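Local structure of haloalkane dehalogenase (Mycobacterium rhodesiae, 4MJ3) at residues Q165-S168 with Q169-L173; A209-F212 with P213-P217. The protein probably catalyses the hydrolytic removal of halogen from haloalkanes, giving an alcohol and a halide ion. All coordinates share one frame; numbering follows the deposited sequence.

Contact 1 of 2, residues Q165-S168 with Q169-L173; sequences QKFS and QEVPL
Lys166 and Glu170 pair one turn apart on the last turns of helix 159-170. Traced outward, the Glu170 side chain begins with CB 3.4 Å from Lys166 O, the carbonyl that also accepts the backbone N-H of Glu170. Its CG stays beside that oxygen; CG is set beside the backbone N (chi1 -70°), which sends the chain back toward Lys166. CD then lies 3.6 Å from Lys166 CG. At the tip, OE1 takes a salt bridge from Lys166 NZ at 2.8 Å, on its syn side but 27° out of the carboxylate plane, while OE2 lies 3.2 Å from the same NZ and also close to Lys166 CE. A bend at the last torsion of the lysine brings NZ round to the carboxylate. Next along, Val171 CB sits over one face of the Phe167 ring, 4.0 Å from its centroid in a CH-pi contact, with CG2 reaching CZ. Ser168 OG turns back to donate to Gln165 O at 2.6 Å and receives Gln169 NE2 at 2.9 Å in a nearly straight bond (171°) within the amide plane. The same NE2 also reaches Arg210 O, and Gln169 OE1 accepts from Arg93, so the amide is held at both ends. Val171 leaves helical geometry although its N still bonds Phe167 O. The arrangement is that of the C-terminal end of a surface helix, with an i, i+4 salt bridge and a serine hydroxyl bonded to a backbone carbonyl one turn back.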
ATOM      1  N   GLN A 165       5.666 -15.704   3.864  1.00 11.66           N
ATOM      2  CA  GLN A 165       5.886 -15.390   5.268  1.00 11.72           C
ATOM      3  C   GLN A 165       7.143 -16.082   5.802  1.00 11.92           C
ATOM      4  O   GLN A 165       8.014 -15.447   6.428  1.00 12.54           O
ATOM      5  CB  GLN A 165       4.657 -15.778   6.109  1.00 14.31           C
ATOM      6  CG  GLN A 165       4.733 -15.251   7.530  1.00 12.90           C
ATOM      7  CD  GLN A 165       3.627 -15.801   8.398  1.00 16.79           C
ATOM      8  OE1 GLN A 165       3.494 -17.021   8.545  1.00 16.29           O
ATOM      9  NE2 GLN A 165       2.836 -14.918   8.987  1.00 15.82           N
ATOM     10  N   LYS A 166       7.254 -17.380   5.564  1.00 11.31           N
ATOM     11  CA  LYS A 166       8.418 -18.161   5.990  1.00 12.57           C
ATOM     12  C   LYS A 166       9.727 -17.607   5.414  1.00 11.98           C
ATOM     13  O   LYS A 166      10.702 -17.390   6.147  1.00 11.05           O
ATOM     14  CB  LYS A 166       8.217 -19.636   5.619  1.00 15.38           C
ATOM     15  CG  LYS A 166       9.299 -20.577   6.121  1.00 19.84           C
ATOM     16  CD  LYS A 166       8.958 -21.999   5.708  1.00 24.89           C
ATOM     17  CE  LYS A 166       9.934 -23.016   6.238  1.00 27.73           C
ATOM     18  NZ  LYS A 166      11.118 -23.063   5.351  1.00 33.40           N
ATOM     19  N   PHE A 167       9.751 -17.337   4.109  1.00 12.14           N
ATOM     20  CA  PHE A 167      10.942 -16.746   3.475  1.00 11.73           C
ATOM     21  C   PHE A 167      11.330 -15.436   4.151  1.00 11.98           C
ATOM     22  O   PHE A 167      12.527 -15.185   4.434  1.00 12.12           O
ATOM     23  CB  PHE A 167      10.712 -16.528   1.988  1.00 11.52           C
ATOM     24  CG  PHE A 167      11.805 -15.743   1.331  1.00 11.99           C
ATOM     25  CD1 PHE A 167      12.977 -16.365   0.922  1.00 13.98           C
ATOM     26  CD2 PHE A 167      11.699 -14.374   1.202  1.00 12.39           C
ATOM     27  CE1 PHE A 167      14.002 -15.634   0.353  1.00 13.48           C
ATOM     28  CE2 PHE A 167      12.723 -13.637   0.622  1.00 12.19           C
ATOM     29  CZ  PHE A 167      13.882 -14.274   0.224  1.00 12.71           C
ATOM     30  N   SER A 168      10.325 -14.603   4.435  1.00 12.05           N
ATOM     31  CA  SER A 168      10.598 -13.260   4.959  1.00 11.60           C
ATOM     32  C   SER A 168      11.313 -13.308   6.304  1.00 11.01           C
ATOM     33  O   SER A 168      12.077 -12.400   6.638  1.00 11.55           O
ATOM     34  CB  SER A 168       9.322 -12.442   5.072  1.00 10.97           C
ATOM     35  OG  SER A 168       8.553 -12.880   6.186  1.00 10.29           O
ATOM     36  N   GLN A 169      11.059 -14.372   7.077  1.00 11.51           N
ATOM     37  CA  GLN A 169      11.675 -14.562   8.371  1.00 12.31           C
ATOM     38  C   GLN A 169      13.000 -15.316   8.276  1.00 13.92           C
ATOM     39  O   GLN A 169      13.937 -15.030   9.028  1.00 16.38           O
ATOM     40  CB  GLN A 169      10.710 -15.322   9.293  1.00 12.62           C
ATOM     41  CG  GLN A 169       9.362 -14.644   9.456  1.00 11.94           C
ATOM     42  CD  GLN A 169       9.483 -13.203   9.903  1.00 12.53           C
ATOM     43  OE1 GLN A 169       9.843 -12.922  11.047  1.00 12.93           O
ATOM     44  NE2 GLN A 169       9.199 -12.278   8.999  1.00 11.45           N
ATOM     45  N   GLU A 170      13.080 -16.288   7.381  1.00 14.78           N
ATOM     46  CA  GLU A 170      14.247 -17.172   7.312  1.00 16.73           C
ATOM     47  C   GLU A 170      15.424 -16.612   6.517  1.00 15.21           C
ATOM     48  O   GLU A 170      16.577 -17.005   6.757  1.00 16.34           O
ATOM     49  CB  GLU A 170      13.850 -18.528   6.723  1.00 18.39           C
ATOM     50  CG  GLU A 170      12.989 -19.354   7.658  1.00 22.62           C
ATOM     51  CD  GLU A 170      12.718 -20.743   7.120  1.00 32.20           C
ATOM     52  OE1 GLU A 170      12.892 -20.976   5.891  1.00 30.55           O
ATOM     53  OE2 GLU A 170      12.329 -21.605   7.933  1.00 33.23           O
ATOM     54  N   VAL A 171      15.164 -15.760   5.538  1.00 13.44           N
ATOM     55  CA  VAL A 171      16.232 -15.359   4.650  1.00 13.67           C
ATOM     56  C   VAL A 171      17.296 -14.598   5.474  1.00 13.01           C
ATOM     57  O   VAL A 171      16.950 -13.696   6.250  1.00 14.22           O
ATOM     58  CB  VAL A 171      15.720 -14.529   3.457  1.00 13.01           C
ATOM     59  CG1 VAL A 171      15.177 -13.172   3.893  1.00 12.13           C
ATOM     60  CG2 VAL A 171      16.833 -14.381   2.408  1.00 14.97           C
ATOM     61  N   PRO A 172      18.576 -14.956   5.319  1.00 13.49           N
ATOM     62  CA  PRO A 172      19.595 -14.310   6.168  1.00 14.93           C
ATOM     63  C   PRO A 172      19.690 -12.819   5.947  1.00 14.96           C
ATOM     64  O   PRO A 172      19.743 -12.070   6.906  1.00 13.51           O
ATOM     65  CB  PRO A 172      20.894 -15.003   5.752  1.00 18.34           C
ATOM     66  CG  PRO A 172      20.457 -16.369   5.314  1.00 17.19           C
ATOM     67  CD  PRO A 172      19.120 -16.157   4.646  1.00 16.70           C
ATOM     68  N   LEU A 173      19.714 -12.397   4.679  1.00 15.97           N
ATOM     69  CA  LEU A 173      19.752 -10.988   4.311  1.00 15.75           C
ATOM     70  C   LEU A 173      18.469 -10.660   3.546  1.00 14.58           C
ATOM     71  O   LEU A 173      18.109 -11.373   2.615  1.00 17.04           O
ATOM     72  CB  LEU A 173      20.954 -10.693   3.434  1.00 17.90           C
ATOM     73  CG  LEU A 173      22.327 -10.909   4.093  1.00 23.64           C
ATOM     74  CD1 LEU A 173      23.418 -10.501   3.122  1.00 28.64           C
ATOM     75  CD2 LEU A 173      22.456 -10.124   5.396  1.00 25.47           C
TER

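Contact 2 of 2, residues A209-F212 with P213-P217; sequences ARQF and PMLVP
Phe212 and Pro213 meet in the turn that follows helix 207-211, with Phe212 CB 3.4 Å from Pro213 CD. Having no N-H, the proline cannot carry on the helical bonding; instead its CD rests against two carbonyls of the preceding turn, 3.6 Å from Ala209 O and 3.5 Å from Arg210 O. Shorter turns follow. Met214 N bonds Gln211 O at 2.9 Å, and Leu215 N bonds Phe212 O, also at 2.9 Å, while a second bond from Leu215 N to Gln211 O is weak.

The tight part lies on the Phe212 side. Its chi1 of -113° puts CG nearly over the hydrogen on CA, an eclipsed and mildly strained setting that points the ring into its aromatic surroundings. Leu215 CD1 approaches the ring obliquely, 4.1 Å from Phe212 CD1, and Leu215 CB lies against Phe212 O, so the leucine backs both the ring and its carbonyl. The other leucine branch serves the looser side: CD2 is 3.9 Å from Gln211 NE2, where the glutamine, bent at its second torsion, crosses the leucine at about a right angle. Gln211 OE1 accepts a hydrogen bond from Arg93 NE. Most open is Met214, present as selenomethionine: CB touches Gln211 O at 3.5 Å, but the twice-bent chain then leads its selenium end away from residues 209-212.

Around this turn, the Phe212 ring stacks with Trp124 and His101 and touches Ile128 of helix 124-135. Pro213 packs on Trp164 and Ser168 of helix 159-170, and Leu215 and Val216 lean on Trp124, so the turn is wedged between helices 124-135 and 159-170 where the chain sets out toward helix 225-235.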
ATOM      1  N   ALA A 209      10.129  -3.909   7.705  1.00  8.86           N
ATOM      2  CA  ALA A 209      10.082  -4.888   6.607  1.00  9.93           C
ATOM      3  C   ALA A 209      10.077  -6.353   7.117  1.00  9.40           C
ATOM      4  O   ALA A 209       9.381  -7.195   6.566  1.00  9.54           O
ATOM      5  CB  ALA A 209      11.240  -4.644   5.632  1.00 10.48           C
ATOM      6  N   ARG A 210      10.843  -6.647   8.165  1.00  8.51           N
ATOM      7  CA  ARG A 210      10.827  -7.997   8.742  1.00  8.68           C
ATOM      8  C   ARG A 210       9.529  -8.306   9.485  1.00  8.17           C
ATOM      9  O   ARG A 210       9.075  -9.431   9.473  1.00  9.54           O
ATOM     10  CB  ARG A 210      11.997  -8.172   9.706  1.00  9.08           C
ATOM     11  CG  ARG A 210      13.327  -8.291   9.004  1.00  9.75           C
ATOM     12  CD  ARG A 210      13.532  -9.659   8.376  1.00 10.84           C
ATOM     13  NE  ARG A 210      14.937  -9.838   8.004  1.00 12.36           N
ATOM     14  CZ  ARG A 210      15.481 -10.955   7.533  1.00 12.50           C
ATOM     15  NH1 ARG A 210      14.756 -12.048   7.326  1.00 12.58           N
ATOM     16  NH2 ARG A 210      16.778 -10.984   7.283  1.00 14.02           N
ATOM     17  N   GLN A 211       8.956  -7.308  10.141  1.00  8.48           N
ATOM     18  CA  GLN A 211       7.792  -7.541  10.987  1.00  9.50           C
ATOM     19  C   GLN A 211       6.495  -7.666  10.176  1.00 10.09           C
ATOM     20  O   GLN A 211       5.581  -8.381  10.612  1.00 10.38           O
ATOM     21  CB  GLN A 211       7.671  -6.481  12.089  1.00 10.63           C
ATOM     22  CG  GLN A 211       6.603  -6.766  13.163  1.00 11.11           C
ATOM     23  CD  GLN A 211       6.836  -8.045  13.962  1.00 12.35           C
ATOM     24  OE1 GLN A 211       7.841  -8.743  13.812  1.00 12.80           O
ATOM     25  NE2 GLN A 211       5.870  -8.373  14.803  1.00 17.77           N
ATOM     26  N   PHE A 212       6.390  -6.995   9.032  1.00  8.59           N
ATOM     27  CA  PHE A 212       5.097  -6.933   8.344  1.00  9.17           C
ATOM     28  C   PHE A 212       4.412  -8.275   8.131  1.00  9.91           C
ATOM     29  O   PHE A 212       3.230  -8.426   8.438  1.00 10.08           O
ATOM     30  CB  PHE A 212       5.158  -6.213   6.985  1.00  9.94           C
ATOM     31  CG  PHE A 212       4.400  -4.902   6.952  1.00 10.09           C
ATOM     32  CD1 PHE A 212       3.240  -4.723   7.700  1.00  9.77           C
ATOM     33  CD2 PHE A 212       4.813  -3.885   6.115  1.00  9.06           C
ATOM     34  CE1 PHE A 212       2.554  -3.531   7.659  1.00 11.38           C
ATOM     35  CE2 PHE A 212       4.154  -2.680   6.094  1.00 10.58           C
ATOM     36  CZ  PHE A 212       2.995  -2.510   6.840  1.00 11.87           C
ATOM     37  N   PRO A 213       5.149  -9.266   7.635  1.00 11.08           N
ATOM     38  CA  PRO A 213       4.478 -10.546   7.366  1.00 11.68           C
ATOM     39  C   PRO A 213       3.941 -11.241   8.625  1.00 11.35           C
ATOM     40  O   PRO A 213       3.009 -12.058   8.529  1.00 12.92           O
ATOM     41  CB  PRO A 213       5.582 -11.381   6.711  1.00 11.57           C
ATOM     42  CG  PRO A 213       6.476 -10.357   6.095  1.00 11.18           C
ATOM     43  CD  PRO A 213       6.534  -9.278   7.129  1.00 10.76           C
HETATM   44  N   MSE A 214       4.505 -10.933   9.790  1.00 10.44           N
HETATM   45  CA  MSE A 214       4.002 -11.480  11.066  1.00 11.93           C
HETATM   46  C   MSE A 214       2.770 -10.762  11.556  1.00 12.30           C
HETATM   47  O   MSE A 214       2.091 -11.246  12.464  1.00 12.64           O
HETATM   48  CB  MSE A 214       5.074 -11.436  12.162  1.00 11.71           C
HETATM   49  CG  MSE A 214       6.374 -12.143  11.775  1.00 14.80           C
HETATM   50 SE   MSE A 214       6.077 -13.958  11.034  1.00 17.60          SE
HETATM   51  CE  MSE A 214       5.258 -14.789  12.627  1.00 22.53           C
ATOM     52  N   LEU A 215       2.440  -9.620  10.963  1.00 10.07           N
ATOM     53  CA  LEU A 215       1.262  -8.837  11.353  1.00 10.14           C
ATOM     54  C   LEU A 215       0.005  -9.229  10.591  1.00  9.88           C
ATOM     55  O   LEU A 215      -1.069  -8.733  10.893  1.00 11.55           O
ATOM     56  CB  LEU A 215       1.528  -7.331  11.161  1.00 10.62           C
ATOM     57  CG  LEU A 215       2.701  -6.763  11.982  1.00 10.95           C
ATOM     58  CD1 LEU A 215       2.838  -5.279  11.695  1.00 13.02           C
ATOM     59  CD2 LEU A 215       2.512  -7.001  13.473  1.00 12.71           C
ATOM     60  N   VAL A 216       0.143 -10.074   9.576  1.00  9.74           N
ATOM     61  CA  VAL A 216      -1.009 -10.475   8.765  1.00 10.74           C
ATOM     62  C   VAL A 216      -1.864 -11.419   9.620  1.00  9.96           C
ATOM     63  O   VAL A 216      -1.377 -12.441  10.072  1.00 12.76           O
ATOM     64  CB  VAL A 216      -0.598 -11.204   7.476  1.00 10.46           C
ATOM     65  CG1 VAL A 216      -1.850 -11.675   6.711  1.00 11.33           C
ATOM     66  CG2 VAL A 216       0.244 -10.303   6.596  1.00 11.71           C
ATOM     67  N   PRO A 217      -3.129 -11.053   9.863  1.00 11.31           N
ATOM     68  CA  PRO A 217      -3.923 -11.959  10.684  1.00 12.87           C
ATOM     69  C   PRO A 217      -4.238 -13.274   9.993  1.00 12.92           C
ATOM     70  O   PRO A 217      -4.820 -13.276   8.905  1.00 14.82           O
ATOM     71  CB  PRO A 217      -5.201 -11.171  10.942  1.00 12.73           C
ATOM     72  CG  PRO A 217      -4.815  -9.750  10.756  1.00 13.36           C
ATOM     73  CD  PRO A 217      -3.811  -9.774   9.640  1.00 10.73           C
TER

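Contact 1 lies on the last turns of helix 159-170, contact 2 on helix 207-211 and the loop after it, and they touch, their centres about 11 Å apart. Arg210 crosses from contact 2 to close off the end of helix 159-170: its NH1 lies 2.8 Å from Ser168 O, and NH2 bonds Val171 O. In return Gln165 NE2 of contact 1 donates to Pro213 O. Contact 1 is a surface contact, governed by charge and amide bonds, whereas contact 2 is partly buried, with an aromatic and aliphatic side turned inward. Both follow strand 140-145 and precede strand 242-244, a position consistent with the helical cap that haloalkane dehalogenases carry over the alpha/beta hydrolase core.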